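Local coordinates for uncharacterized protein (Bacteroides ovatus, PDB 4FS7) that is of unknown function but, as an extracellular leucine-rich repeat protein of the BspA type, probably binds other proteins, at residues Lys188-Pro193 with Ile208-Met213; Glu162-Val167 with Gly179-Cys184; Ile357-Phe362 with Arg381-Asp386. All coordinates share one frame; numbering follows the deposited sequence. Where two conformers were deposited one is given.

Contact 1: residues Lys188-Pro193 with Ile208-Met213; sequences KSIKLP and ILLENM. With EDO (1,2-ethanediol), chain B.
Ser-189 and Asn-212 form a single backbone bridge between neighbouring coils of the leucine-rich repeat solenoid, where residues 188-193 and 208-213 run side by side in nearly the same direction, 25° apart. Each stretch lies in the loop that precedes the next short strand, 198-199 or 221-222. Lys-188 O is gripped twice: Asn-212 N reaches it at 3.1 Å in the carbonyl plane, and Glu-211 N at 2.9 Å from above that plane. One register step on, the direction reverses, and Ile-190 N donates to Asn-212 O at 3.0 Å, almost straight in line with the carbonyl bond.

On the solvent side the Asn-212 carboxamide extends this backbone pairing. Its ND2 gives a hydrogen to Ser-189 OG at 3.0 Å, with the hydroxyl lying close to the amide plane. The other end of the amide, OD1, accepts a 2.7 Å bond from O2 of an ethanediol molecule, probably left from the crystallisation liquor.

The inner side is apolar. Selenomethionine Met-213, in one of its two conformers, has CG anti to its backbone N (chi1 -165°), which carries the chain alongside Ile-190, with CG2 of Ile-190 3.6 Å from Met-213 CG. Leu-192 comes across the same methylene and selenium, its CD1 3.7 Å from Met-213 CG. Phe-204 and Leu-227 also pack on Met-213, continuing the hydrophobic interior of the repeats.

With two amides on one carbonyl, the polar edge helps set the register of the two coils. The Ser-189 bond orients the Asn-212 amide, whose OD1 is held by the ethanediol in this crystal, while the aliphatic side chains behind are held by van der Waals packing.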
ATOM      1  N   LYS A 188       0.482  -3.780  12.885  1.00 11.24           N
ATOM      2  CA  LYS A 188       1.419  -4.920  12.885  1.00 11.39           C
ATOM      3  C   LYS A 188       0.902  -6.145  12.167  1.00 10.64           C
ATOM      4  O   LYS A 188       1.689  -6.969  11.701  1.00 11.07           O
ATOM      5  CB  LYS A 188       1.799  -5.265  14.323  1.00 15.14           C
ATOM      6  CG  LYS A 188       2.890  -6.283  14.506  1.00 20.43           C
ATOM      7  CD  LYS A 188       3.245  -6.521  15.980  1.00 28.05           C
ATOM      8  CE  LYS A 188       3.167  -5.308  16.882  1.00 36.11           C
ATOM      9  NZ  LYS A 188       4.212  -4.250  16.624  1.00 39.57           N
ATOM     10  N   SER A 189      -0.424  -6.276  12.117  1.00 11.14           N
ATOM     11  CA  SER A 189      -1.072  -7.449  11.575  1.00 11.00           C
ATOM     12  C   SER A 189      -2.366  -7.066  10.870  1.00 11.44           C
ATOM     13  O   SER A 189      -3.002  -6.082  11.236  1.00 12.94           O
ATOM     14  CB  SER A 189      -1.451  -8.392  12.716  1.00 13.13           C
ATOM     15  OG  SER A 189      -0.394  -8.614  13.632  1.00 12.67           O
ATOM     16  N   ILE A 190      -2.786  -7.904   9.943  1.00 10.65           N
ATOM     17  CA  ILE A 190      -4.125  -7.811   9.395  1.00 11.70           C
ATOM     18  C   ILE A 190      -4.554  -9.178   8.934  1.00 11.52           C
ATOM     19  O   ILE A 190      -3.767  -9.926   8.324  1.00 12.88           O
ATOM     20  CB  ILE A 190      -4.232  -6.758   8.248  1.00 13.01           C
ATOM     21  CG1 ILE A 190      -5.699  -6.470   7.916  1.00 14.56           C
ATOM     22  CG2 ILE A 190      -3.418  -7.142   7.058  1.00 13.56           C
ATOM     23  CD1 ILE A 190      -5.903  -5.251   7.042  1.00 16.08           C
ATOM     24  N   LYS A 191      -5.815  -9.507   9.192  1.00 11.15           N
ATOM     25  CA  LYS A 191      -6.469 -10.688   8.654  1.00 11.61           C
ATOM     26  C   LYS A 191      -7.194 -10.313   7.378  1.00 11.04           C
ATOM     27  O   LYS A 191      -8.139  -9.549   7.394  1.00 13.02           O
ATOM     28  CB  LYS A 191      -7.424 -11.278   9.690  1.00 13.25           C
ATOM     29  CG  LYS A 191      -8.123 -12.540   9.213  1.00 16.71           C
ATOM     30  CD  LYS A 191      -8.936 -13.225  10.307  1.00 21.55           C
ATOM     31  CE  LYS A 191      -9.621 -14.515   9.787  1.00 30.16           C
ATOM     32  NZ  LYS A 191      -8.649 -15.412   9.040  1.00 39.03           N
ATOM     33  N   LEU A 192      -6.750 -10.852   6.261  1.00 11.23           N
ATOM     34  CA  LEU A 192      -7.327 -10.524   4.992  1.00 10.90           C
ATOM     35  C   LEU A 192      -8.645 -11.264   4.812  1.00 11.86           C
ATOM     36  O   LEU A 192      -8.802 -12.386   5.287  1.00 13.23           O
ATOM     37  CB  LEU A 192      -6.340 -10.856   3.870  1.00 11.74           C
ATOM     38  CG  LEU A 192      -5.066 -10.002   3.848  1.00 11.39           C
ATOM     39  CD1 LEU A 192      -4.129 -10.511   2.743  1.00 13.28           C
ATOM     40  CD2 LEU A 192      -5.382  -8.509   3.607  1.00 13.22           C
ATOM     41  N   PRO A 193      -9.607 -10.663   4.069  1.00 12.44           N
ATOM     42  CA  PRO A 193     -10.837 -11.381   3.746  1.00 12.55           C
ATOM     43  C   PRO A 193     -10.502 -12.730   3.134  1.00 13.28           C
ATOM     44  O   PRO A 193      -9.586 -12.838   2.322  1.00 12.47           O
ATOM     45  CB  PRO A 193     -11.512 -10.438   2.746  1.00 12.36           C
ATOM     46  CG  PRO A 193     -11.082  -9.100   3.179  1.00 13.72           C
ATOM     47  CD  PRO A 193      -9.649  -9.285   3.593  1.00 12.83           C
ATOM     48  N   ILE A 208       4.972   0.436   8.192  1.00 10.69           N
ATOM     49  CA  ILE A 208       6.358   0.047   8.512  1.00 12.30           C
ATOM     50  C   ILE A 208       6.466  -1.043   9.556  1.00 12.56           C
ATOM     51  O   ILE A 208       7.524  -1.681   9.702  1.00 14.58           O
ATOM     52  CB  ILE A 208       7.195   1.269   8.882  1.00 13.64           C
ATOM     53  CG1 ILE A 208       6.656   2.008  10.108  1.00 15.45           C
ATOM     54  CG2 ILE A 208       7.365   2.206   7.672  1.00 16.91           C
ATOM     55  CD1 ILE A 208       7.639   3.042  10.675  1.00 24.26           C
ATOM     56  N   LEU A 209       5.413  -1.253  10.343  1.00 11.84           N
ATOM     57  CA  LEU A 209       5.403  -2.325  11.365  1.00 12.32           C
ATOM     58  C   LEU A 209       4.660  -3.567  10.900  1.00 11.77           C
ATOM     59  O   LEU A 209       4.560  -4.545  11.653  1.00 13.22           O
ATOM     60  CB  LEU A 209       4.762  -1.861  12.685  1.00 14.23           C
ATOM     61  CG  LEU A 209       5.650  -0.899  13.465  1.00 19.06           C
ATOM     62  CD1 LEU A 209       5.030  -0.576  14.802  1.00 21.77           C
ATOM     63  CD2 LEU A 209       7.095  -1.337  13.679  1.00 26.30           C
ATOM     64  N   LEU A 210       4.085  -3.567   9.712  1.00 10.72           N
ATOM     65  CA  LEU A 210       3.234  -4.673   9.287  1.00 10.30           C
ATOM     66  C   LEU A 210       4.114  -5.903   9.027  1.00 11.35           C
ATOM     67  O   LEU A 210       4.962  -5.880   8.145  1.00 12.96           O
ATOM     68  CB  LEU A 210       2.438  -4.284   8.030  1.00 10.59           C
ATOM     69  CG  LEU A 210       1.528  -5.350   7.421  1.00 12.16           C
ATOM     70  CD1 LEU A 210       0.394  -5.733   8.402  1.00 14.32           C
ATOM     71  CD2 LEU A 210       1.004  -4.881   6.098  1.00 17.21           C
ATOM     72  N   GLU A 211       3.861  -6.937   9.827  1.00 12.23           N
ATOM     73  CA  GLU A 211       4.627  -8.182   9.826  0.50 12.77           C
ATOM     74  C   GLU A 211       3.769  -9.413   9.567  1.00 12.28           C
ATOM     75  O   GLU A 211       4.245 -10.395   8.989  1.00 15.04           O
ATOM     76  CB  GLU A 211       5.354  -8.365  11.196  0.50 14.11           C
ATOM     77  CG  GLU A 211       6.617  -7.496  11.430  0.50 13.94           C
ATOM     78  CD  GLU A 211       7.115  -7.502  12.889  0.50 18.87           C
ATOM     79  OE1 GLU A 211       6.315  -7.799  13.810  0.50 18.83           O
ATOM     80  OE2 GLU A 211       8.301  -7.154  13.120  0.50 24.50           O
ATOM     81  N   ASN A 212       2.523  -9.426  10.060  1.00 10.96           N
ATOM     82  CA  ASN A 212       1.696 -10.640  10.034  1.00 10.57           C
ATOM     83  C   ASN A 212       0.539 -10.451   9.075  1.00 11.48           C
ATOM     84  O   ASN A 212      -0.379  -9.656   9.323  1.00 13.73           O
ATOM     85  CB  ASN A 212       1.182 -10.937  11.447  1.00 10.80           C
ATOM     86  CG  ASN A 212       2.299 -10.948  12.490  1.00 11.18           C
ATOM     87  OD1 ASN A 212       3.221 -11.783  12.391  1.00 12.61           O
ATOM     88  ND2 ASN A 212       2.270 -10.039  13.456  1.00 12.06           N
HETATM   89  N   MSE A 213       0.610 -11.150   7.961  1.00 12.51           N
HETATM   90  CA  MSE A 213      -0.415 -11.110   6.912  0.67 13.01           C
HETATM   91  C   MSE A 213      -0.277 -12.348   6.063  1.00 14.77           C
HETATM   92  O   MSE A 213       0.702 -12.528   5.344  1.00 19.44           O
HETATM   93  CB  MSE A 213      -0.321  -9.852   6.078  0.67 16.12           C
HETATM   94  CG  MSE A 213      -1.574  -9.603   5.245  0.67 15.51           C
HETATM   95 SE   MSE A 213      -1.449  -7.995   4.135  0.50 15.41          SE
HETATM   96  CE  MSE A 213       0.241  -8.448   3.313  0.67 24.36           C
TER
HETATM   97  C1  EDO B 501       6.014 -14.431  10.979  1.00 17.31           C
HETATM   98  O1  EDO B 501       6.046 -14.148  12.366  1.00 17.33           O
HETATM   99  C2  EDO B 501       5.148 -13.451  10.207  1.00 15.48           C
HETATM  100  O2  EDO B 501       3.774 -13.662  10.584  1.00 17.93           O

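Contact 2: residues Glu162-Val167 with Gly179-Cys184; sequences ESLEYV and GLFSGC
Leu-164 and Val-167 meet the ring of Phe-181 across the hydrophobic interior, and these apolar touches carry most of the contact. The Leu-164 and Phe-181 side chains cross at a slant, CD2 of the leucine 4.1 Å from Phe-181 CD1. Val-167 and Phe-181 point at each other from opposite directions, and both valine methyls meet the far end of the ring: CG1 is 3.9 Å and CG2 4.0 Å from Phe-181 CZ. Phe-181 CG stands beside its own backbone N (chi1 -61°), which sends the ring inward to these groups, while Leu-180 CG sits over one ring face, toward its rim. Leu-164 CD2 also reaches Cys-184 SG, at 4.2 Å.

The residues belong to a BspA-type leucine-rich repeat region. Strand 166-168, paired in parallel with strand 143-145, forms one wall of the coil, and the turns at 179-184 form the wall facing it.

Polar contact goes through water, at the exposed end. One water donates to Glu-162 OE2 at 2.6 Å and to Gly-183 O at 2.7 Å, linking the glutamate to the turn. A type I turn closes with Ser-182 N on Gly-179 O, and an overlapping type II turn runs from Phe-181 to Cys-184.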
ATOM      1  N   GLU A 162      -2.440   6.757  11.905  1.00 14.02           N
ATOM      2  CA  GLU A 162      -1.127   6.434  12.476  1.00 14.88           C
ATOM      3  C   GLU A 162      -1.171   5.724  13.824  1.00 14.00           C
ATOM      4  O   GLU A 162      -0.133   5.257  14.284  1.00 17.25           O
ATOM      5  CB  GLU A 162      -0.216   7.683  12.514  1.00 17.07           C
ATOM      6  CG  GLU A 162       0.086   8.229  11.100  1.00 20.53           C
ATOM      7  CD  GLU A 162       1.005   9.419  11.051  1.00 27.18           C
ATOM      8  OE1 GLU A 162       1.133  10.159  12.051  1.00 32.21           O
ATOM      9  OE2 GLU A 162       1.611   9.627   9.984  1.00 32.34           O
ATOM     10  N   SER A 163      -2.365   5.583  14.413  1.00 13.86           N
ATOM     11  CA  SER A 163      -2.531   4.825  15.643  1.00 14.01           C
ATOM     12  C   SER A 163      -3.224   3.481  15.400  1.00 11.95           C
ATOM     13  O   SER A 163      -3.398   2.722  16.354  1.00 13.87           O
ATOM     14  CB  SER A 163      -3.349   5.620  16.679  1.00 15.25           C
ATOM     15  OG  SER A 163      -2.625   6.736  17.089  1.00 19.18           O
ATOM     16  N   LEU A 164      -3.647   3.197  14.166  1.00 11.27           N
ATOM     17  CA  LEU A 164      -4.452   1.998  13.897  1.00 11.49           C
ATOM     18  C   LEU A 164      -3.630   0.718  14.096  1.00 11.97           C
ATOM     19  O   LEU A 164      -2.579   0.542  13.457  1.00 12.44           O
ATOM     20  CB  LEU A 164      -4.991   2.038  12.486  1.00 11.72           C
ATOM     21  CG  LEU A 164      -5.995   0.979  12.065  1.00 13.21           C
ATOM     22  CD1 LEU A 164      -7.331   1.088  12.844  1.00 14.66           C
ATOM     23  CD2 LEU A 164      -6.269   1.102  10.548  1.00 16.56           C
ATOM     24  N   GLU A 165      -4.103  -0.150  14.983  1.00 11.47           N
ATOM     25  CA  GLU A 165      -3.489  -1.406  15.304  1.00 12.45           C
ATOM     26  C   GLU A 165      -4.355  -2.608  15.010  1.00 11.98           C
ATOM     27  O   GLU A 165      -3.862  -3.734  14.979  1.00 15.44           O
ATOM     28  CB  GLU A 165      -3.104  -1.446  16.795  1.00 13.14           C
ATOM     29  CG  GLU A 165      -2.064  -0.412  17.232  1.00 18.62           C
ATOM     30  CD  GLU A 165      -1.625  -0.572  18.679  1.00 23.69           C
ATOM     31  OE1 GLU A 165      -1.484  -1.712  19.155  1.00 26.61           O
ATOM     32  OE2 GLU A 165      -1.387   0.455  19.319  1.00 29.68           O
ATOM     33  N   TYR A 166      -5.655  -2.409  14.803  1.00 12.50           N
ATOM     34  CA  TYR A 166      -6.541  -3.524  14.556  1.00 12.02           C
ATOM     35  C   TYR A 166      -7.580  -3.071  13.562  1.00 12.43           C
ATOM     36  O   TYR A 166      -8.245  -2.042  13.785  1.00 13.03           O
ATOM     37  CB  TYR A 166      -7.213  -3.979  15.826  1.00 13.83           C
ATOM     38  CG  TYR A 166      -8.177  -5.091  15.527  1.00 13.75           C
ATOM     39  CD1 TYR A 166      -7.709  -6.384  15.269  1.00 16.86           C
ATOM     40  CD2 TYR A 166      -9.551  -4.843  15.395  1.00 15.98           C
ATOM     41  CE1 TYR A 166      -8.577  -7.420  14.979  1.00 18.17           C
ATOM     42  CE2 TYR A 166     -10.429  -5.884  15.086  1.00 16.96           C
ATOM     43  CZ  TYR A 166      -9.943  -7.159  14.879  1.00 16.36           C
ATOM     44  OH  TYR A 166     -10.831  -8.150  14.563  1.00 20.15           O
ATOM     45  N   VAL A 167      -7.773  -3.827  12.479  1.00 11.50           N
ATOM     46  CA  VAL A 167      -8.893  -3.601  11.561  1.00 12.20           C
ATOM     47  C   VAL A 167      -9.526  -4.916  11.153  1.00 12.20           C
ATOM     48  O   VAL A 167      -8.820  -5.846  10.823  1.00 14.38           O
ATOM     49  CB  VAL A 167      -8.470  -2.756  10.328  1.00 15.21           C
ATOM     50  CG1 VAL A 167      -7.278  -3.333   9.612  1.00 18.08           C
ATOM     51  CG2 VAL A 167      -9.640  -2.541   9.381  1.00 16.86           C
ATOM     52  N   GLY A 179      -4.192   2.398  -1.883  1.00  9.62           N
ATOM     53  CA  GLY A 179      -3.766   3.186  -0.748  1.00  9.57           C
ATOM     54  C   GLY A 179      -4.633   3.051   0.480  1.00  9.44           C
ATOM     55  O   GLY A 179      -4.487   3.868   1.390  1.00  9.69           O
ATOM     56  N   LEU A 180      -5.424   1.986   0.582  1.00  9.38           N
ATOM     57  CA  LEU A 180      -6.404   1.870   1.665  1.00  9.22           C
ATOM     58  C   LEU A 180      -5.840   2.083   3.041  1.00  9.71           C
ATOM     59  O   LEU A 180      -6.453   2.781   3.881  1.00 10.38           O
ATOM     60  CB  LEU A 180      -7.032   0.500   1.602  1.00 11.02           C
ATOM     61  CG  LEU A 180      -8.155   0.196   2.570  1.00 11.27           C
ATOM     62  CD1 LEU A 180      -9.276   1.209   2.484  1.00 12.95           C
ATOM     63  CD2 LEU A 180      -8.708  -1.215   2.276  1.00 12.90           C
ATOM     64  N   PHE A 181      -4.672   1.483   3.324  1.00  8.90           N
ATOM     65  CA  PHE A 181      -4.009   1.602   4.608  1.00  9.43           C
ATOM     66  C   PHE A 181      -2.624   2.277   4.500  1.00 10.69           C
ATOM     67  O   PHE A 181      -1.742   2.080   5.348  1.00 12.58           O
ATOM     68  CB  PHE A 181      -3.859   0.235   5.292  1.00 10.71           C
ATOM     69  CG  PHE A 181      -5.165  -0.421   5.582  1.00 10.36           C
ATOM     70  CD1 PHE A 181      -5.966   0.060   6.587  1.00 11.85           C
ATOM     71  CD2 PHE A 181      -5.649  -1.474   4.827  1.00 11.10           C
ATOM     72  CE1 PHE A 181      -7.168  -0.498   6.858  1.00 12.53           C
ATOM     73  CE2 PHE A 181      -6.847  -2.042   5.113  1.00 13.94           C
ATOM     74  CZ  PHE A 181      -7.616  -1.547   6.124  1.00 14.32           C
ATOM     75  N   SER A 182      -2.423   3.077   3.464  1.00 10.46           N
ATOM     76  CA  SER A 182      -1.130   3.723   3.233  0.50 10.68           C
ATOM     77  C   SER A 182      -0.762   4.556   4.456  1.00 11.14           C
ATOM     78  O   SER A 182      -1.554   5.367   4.891  1.00 13.48           O
ATOM     79  CB  SER A 182      -1.206   4.634   2.025  0.50  9.73           C
ATOM     80  OG  SER A 182       0.073   5.209   1.765  0.50 12.65           O
ATOM     81  N   GLY A 183       0.415   4.378   4.983  1.00 10.45           N
ATOM     82  CA  GLY A 183       0.842   5.173   6.095  1.00 11.93           C
ATOM     83  C   GLY A 183       0.341   4.811   7.490  1.00 11.41           C
ATOM     84  O   GLY A 183       0.477   5.600   8.445  1.00 12.82           O
ATOM     85  N   CYS A 184      -0.217   3.614   7.635  1.00 10.68           N
ATOM     86  CA  CYS A 184      -0.677   3.118   8.926  1.00 10.63           C
ATOM     87  C   CYS A 184       0.497   2.451   9.639  1.00 10.73           C
ATOM     88  O   CYS A 184       0.647   1.236   9.680  1.00 11.57           O
ATOM     89  CB  CYS A 184      -1.845   2.149   8.790  1.00 10.70           C
ATOM     90  SG  CYS A 184      -3.367   3.023   8.224  1.00 12.18           S
TER
HETATM   91  O   HOH W   1       1.488   8.090   7.913  1.00 24.40           O

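Contact 3: residues Ile357-Phe362 with Arg381-Asp386; sequences IGANAF and RYDFED
Phe-362 and Phe-384 lie ring beside ring, nearly parallel but offset, at the tightly packed side of this contact, near the C-terminal end of the leucine-rich repeat solenoid. The turn after strand 356-357, a type II beta turn from Gly-358 to Ala-361, meets the 3-10 segment 381-383 and the residue after it. The two rings point the same way with planes 11° apart and centroids 4.6 Å apart, but they are slid so far that they barely overlap. Phe-362 CD2 lies over one face of Phe-384 toward its rim, 3.4 Å from CE2. Phe-339, nearly parallel to Phe-362, extends the packing on that ring, and Phe-390 of strand 389-393 meets Phe-384 edge-to-face.

Asp-383 ties the backbones together beside the rings. Its carbonyl O accepts from Phe-362 N at 2.9 Å, and its carboxylate turns to the type II turn, where OD1 takes the Asn-360 N-H at 2.8 Å. That donor approaches from above the carboxylate plane.

The outer side is looser and bridged by water. One water donates to Asn-360 OD1 and Tyr-382 O; another accepts from Glu-385 N but reaches Phe-362 O only weakly. The Glu-385 carboxylate itself goes to Gly-364 N. Beside the Asp-383 carboxylate, a third water spans Ile-357 O and OD2, standing 2.7 Å from Asp-383 OD2.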
ATOM      1  N   ILE A 357      25.544  -9.947 -23.458  1.00  8.93           N
ATOM      2  CA  ILE A 357      25.858  -9.256 -22.232  1.00  8.36           C
ATOM      3  C   ILE A 357      25.678  -7.763 -22.508  1.00  9.27           C
ATOM      4  O   ILE A 357      26.177  -7.259 -23.502  1.00 10.43           O
ATOM      5  CB  ILE A 357      27.306  -9.524 -21.747  1.00  9.46           C
ATOM      6  CG1 ILE A 357      27.461 -11.027 -21.444  1.00 10.97           C
ATOM      7  CG2 ILE A 357      27.687  -8.662 -20.533  1.00 10.27           C
ATOM      8  CD1 ILE A 357      28.910 -11.457 -21.180  1.00 12.36           C
ATOM      9  N   GLY A 358      24.921  -7.084 -21.652  1.00  8.90           N
ATOM     10  CA  GLY A 358      24.621  -5.680 -21.874  1.00  8.44           C
ATOM     11  C   GLY A 358      25.738  -4.746 -21.455  1.00  8.88           C
ATOM     12  O   GLY A 358      26.689  -5.125 -20.772  1.00  8.87           O
ATOM     13  N   ALA A 359      25.607  -3.487 -21.849  1.00  8.34           N
ATOM     14  CA  ALA A 359      26.656  -2.509 -21.658  1.00  7.77           C
ATOM     15  C   ALA A 359      26.966  -2.375 -20.182  1.00  9.33           C
ATOM     16  O   ALA A 359      26.076  -2.196 -19.333  1.00  8.84           O
ATOM     17  CB  ALA A 359      26.285  -1.160 -22.262  1.00 11.37           C
ATOM     18  N   ASN A 360      28.249  -2.423 -19.850  1.00  8.14           N
ATOM     19  CA  ASN A 360      28.692  -2.183 -18.503  1.00  8.11           C
ATOM     20  C   ASN A 360      28.050  -3.113 -17.468  1.00  7.47           C
ATOM     21  O   ASN A 360      27.957  -2.773 -16.297  1.00  8.48           O
ATOM     22  CB  ASN A 360      28.530  -0.698 -18.143  1.00  9.33           C
ATOM     23  CG  ASN A 360      29.530   0.142 -18.859  1.00 13.67           C
ATOM     24  OD1 ASN A 360      30.713  -0.228 -18.927  1.00 16.80           O
ATOM     25  ND2 ASN A 360      29.104   1.288 -19.336  1.00 19.22           N
ATOM     26  N   ALA A 361      27.742  -4.347 -17.904  1.00  8.20           N
ATOM     27  CA  ALA A 361      27.143  -5.310 -16.998  1.00  7.90           C
ATOM     28  C   ALA A 361      27.974  -5.567 -15.748  1.00  7.71           C
ATOM     29  O   ALA A 361      27.442  -5.869 -14.700  1.00  8.37           O
ATOM     30  CB  ALA A 361      26.827  -6.594 -17.723  1.00  9.98           C
ATOM     31  N   PHE A 362      29.316  -5.513 -15.909  1.00  7.62           N
ATOM     32  CA  PHE A 362      30.221  -5.789 -14.815  1.00  8.87           C
ATOM     33  C   PHE A 362      31.117  -4.614 -14.484  1.00  9.01           C
ATOM     34  O   PHE A 362      32.150  -4.765 -13.866  1.00  9.32           O
ATOM     35  CB  PHE A 362      31.027  -7.086 -15.122  1.00  8.83           C
ATOM     36  CG  PHE A 362      30.162  -8.276 -15.222  1.00  8.45           C
ATOM     37  CD1 PHE A 362      29.706  -8.908 -14.087  1.00  8.78           C
ATOM     38  CD2 PHE A 362      29.704  -8.714 -16.458  1.00  9.21           C
ATOM     39  CE1 PHE A 362      28.850  -9.972 -14.188  1.00  9.42           C
ATOM     40  CE2 PHE A 362      28.822  -9.791 -16.541  1.00 10.69           C
ATOM     41  CZ  PHE A 362      28.406 -10.423 -15.403  1.00  9.96           C
ATOM     42  N   ARG A 381      34.135  -8.191 -23.555  1.00 11.19           N
ATOM     43  CA  ARG A 381      35.167  -8.025 -22.573  1.00 11.85           C
ATOM     44  C   ARG A 381      35.241  -6.591 -22.052  1.00 10.63           C
ATOM     45  O   ARG A 381      35.642  -6.343 -20.916  1.00 11.99           O
ATOM     46  CB  ARG A 381      36.542  -8.459 -23.115  1.00 13.18           C
ATOM     47  CG  ARG A 381      37.108  -7.620 -24.246  1.00 13.25           C
ATOM     48  CD  ARG A 381      38.317  -8.384 -24.796  1.00 17.14           C
ATOM     49  NE  ARG A 381      38.990  -7.772 -25.893  1.00 19.62           N
ATOM     50  CZ  ARG A 381      38.598  -7.809 -27.166  1.00 19.04           C
ATOM     51  NH1 ARG A 381      37.463  -8.382 -27.517  1.00 16.30           N
ATOM     52  NH2 ARG A 381      39.379  -7.265 -28.095  1.00 21.01           N
ATOM     53  N   TYR A 382      34.803  -5.633 -22.860  1.00 10.73           N
ATOM     54  CA  TYR A 382      34.822  -4.225 -22.476  1.00 11.13           C
ATOM     55  C   TYR A 382      33.790  -3.863 -21.404  1.00 11.56           C
ATOM     56  O   TYR A 382      33.873  -2.779 -20.812  1.00 12.91           O
ATOM     57  CB  TYR A 382      34.617  -3.343 -23.709  1.00 12.85           C
ATOM     58  CG  TYR A 382      35.526  -3.682 -24.860  1.00 12.59           C
ATOM     59  CD1 TYR A 382      36.881  -3.492 -24.751  1.00 13.99           C
ATOM     60  CD2 TYR A 382      35.020  -4.230 -26.034  1.00 14.03           C
ATOM     61  CE1 TYR A 382      37.738  -3.803 -25.803  1.00 13.80           C
ATOM     62  CE2 TYR A 382      35.846  -4.541 -27.107  1.00 14.08           C
ATOM     63  CZ  TYR A 382      37.204  -4.364 -26.967  1.00 13.87           C
ATOM     64  OH  TYR A 382      38.032  -4.700 -28.019  1.00 17.07           O
ATOM     65  N   ASP A 383      32.887  -4.806 -21.129  1.00 10.48           N
ATOM     66  CA  ASP A 383      31.834  -4.612 -20.140  1.00  9.73           C
ATOM     67  C   ASP A 383      32.213  -5.095 -18.746  1.00  9.92           C
ATOM     68  O   ASP A 383      31.395  -5.087 -17.831  1.00 11.07           O
ATOM     69  CB  ASP A 383      30.564  -5.233 -20.679  1.00 11.39           C
ATOM     70  CG  ASP A 383      30.138  -4.527 -21.973  1.00 11.40           C
ATOM     71  OD1 ASP A 383      29.964  -3.281 -21.929  1.00 12.40           O
ATOM     72  OD2 ASP A 383      30.109  -5.171 -23.030  1.00 11.80           O
ATOM     73  N   PHE A 384      33.469  -5.492 -18.613  1.00 10.28           N
ATOM     74  CA  PHE A 384      34.110  -5.828 -17.350  1.00  9.80           C
ATOM     75  C   PHE A 384      35.160  -4.795 -16.979  1.00 10.38           C
ATOM     76  O   PHE A 384      35.659  -4.063 -17.855  1.00 12.54           O
ATOM     77  CB  PHE A 384      34.815  -7.183 -17.448  1.00 11.15           C
ATOM     78  CG  PHE A 384      33.889  -8.350 -17.714  1.00 10.44           C
ATOM     79  CD1 PHE A 384      33.390  -8.569 -18.959  1.00 10.73           C
ATOM     80  CD2 PHE A 384      33.542  -9.250 -16.719  1.00 11.44           C
ATOM     81  CE1 PHE A 384      32.540  -9.656 -19.254  1.00 11.19           C
ATOM     82  CE2 PHE A 384      32.700 -10.320 -17.012  1.00 10.83           C
ATOM     83  CZ  PHE A 384      32.217 -10.525 -18.269  1.00 11.92           C
ATOM     84  N   GLU A 385      35.561  -4.763 -15.719  1.00 11.12           N
ATOM     85  CA  GLU A 385      36.728  -3.984 -15.336  1.00 12.57           C
ATOM     86  C   GLU A 385      37.957  -4.442 -16.097  1.00 13.48           C
ATOM     87  O   GLU A 385      38.080  -5.599 -16.443  1.00 14.04           O
ATOM     88  CB  GLU A 385      36.974  -4.124 -13.837  1.00 13.59           C
ATOM     89  CG  GLU A 385      35.903  -3.395 -13.022  1.00 14.59           C
ATOM     90  CD  GLU A 385      36.015  -1.893 -13.171  1.00 17.55           C
ATOM     91  OE1 GLU A 385      37.133  -1.396 -12.878  1.00 22.53           O
ATOM     92  OE2 GLU A 385      35.029  -1.194 -13.552  1.00 17.61           O
ATOM     93  N   ASP A 386      38.857  -3.495 -16.364  1.00 15.95           N
ATOM     94  CA  ASP A 386      40.058  -3.799 -17.152  1.00 18.99           C
ATOM     95  C   ASP A 386      41.045  -4.699 -16.404  1.00 19.30           C
ATOM     96  O   ASP A 386      42.001  -5.185 -16.995  1.00 22.35           O
ATOM     97  CB  ASP A 386      40.713  -2.547 -17.744  1.00 23.65           C
ATOM     98  CG  ASP A 386      41.195  -1.570 -16.709  1.00 27.19           C
ATOM     99  OD1 ASP A 386      41.299  -1.929 -15.516  1.00 30.69           O
ATOM    100  OD2 ASP A 386      41.517  -0.408 -17.114  1.00 36.31           O
TER
HETATM  101  O   HOH W   2      27.612  -4.841 -24.129  1.00 10.68           O
HETATM  102  O   HOH W   3      32.859  -1.880 -18.019  1.00 21.76           O
HETATM  103  O   HOH W   4      34.924  -6.885 -13.858  1.00 12.96           O

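Contact 2 comes first along the chain, contact 1 follows, and contact 3 lies far on near the C-terminus. Contacts 1 and 2 are neighbours inside one repeat region, their centres about 10 Å apart, and share a core: Ile-190 CD1 packs on Val-167 CG1 at 3.5 Å and touches the Phe-181 ring. Contact 2 spans a coil from strand 166-168; contact 1 joins successive coils, in loops between strands 175-176, 198-199 and 221-222 of one parallel sheet. Contact 3, at the end of strand 356-357 in the second repeat region, has its centre about 43 Å from contact 1 and 45 Å from contact 2. Together they suggest a long solenoid held by contacts within and between coils.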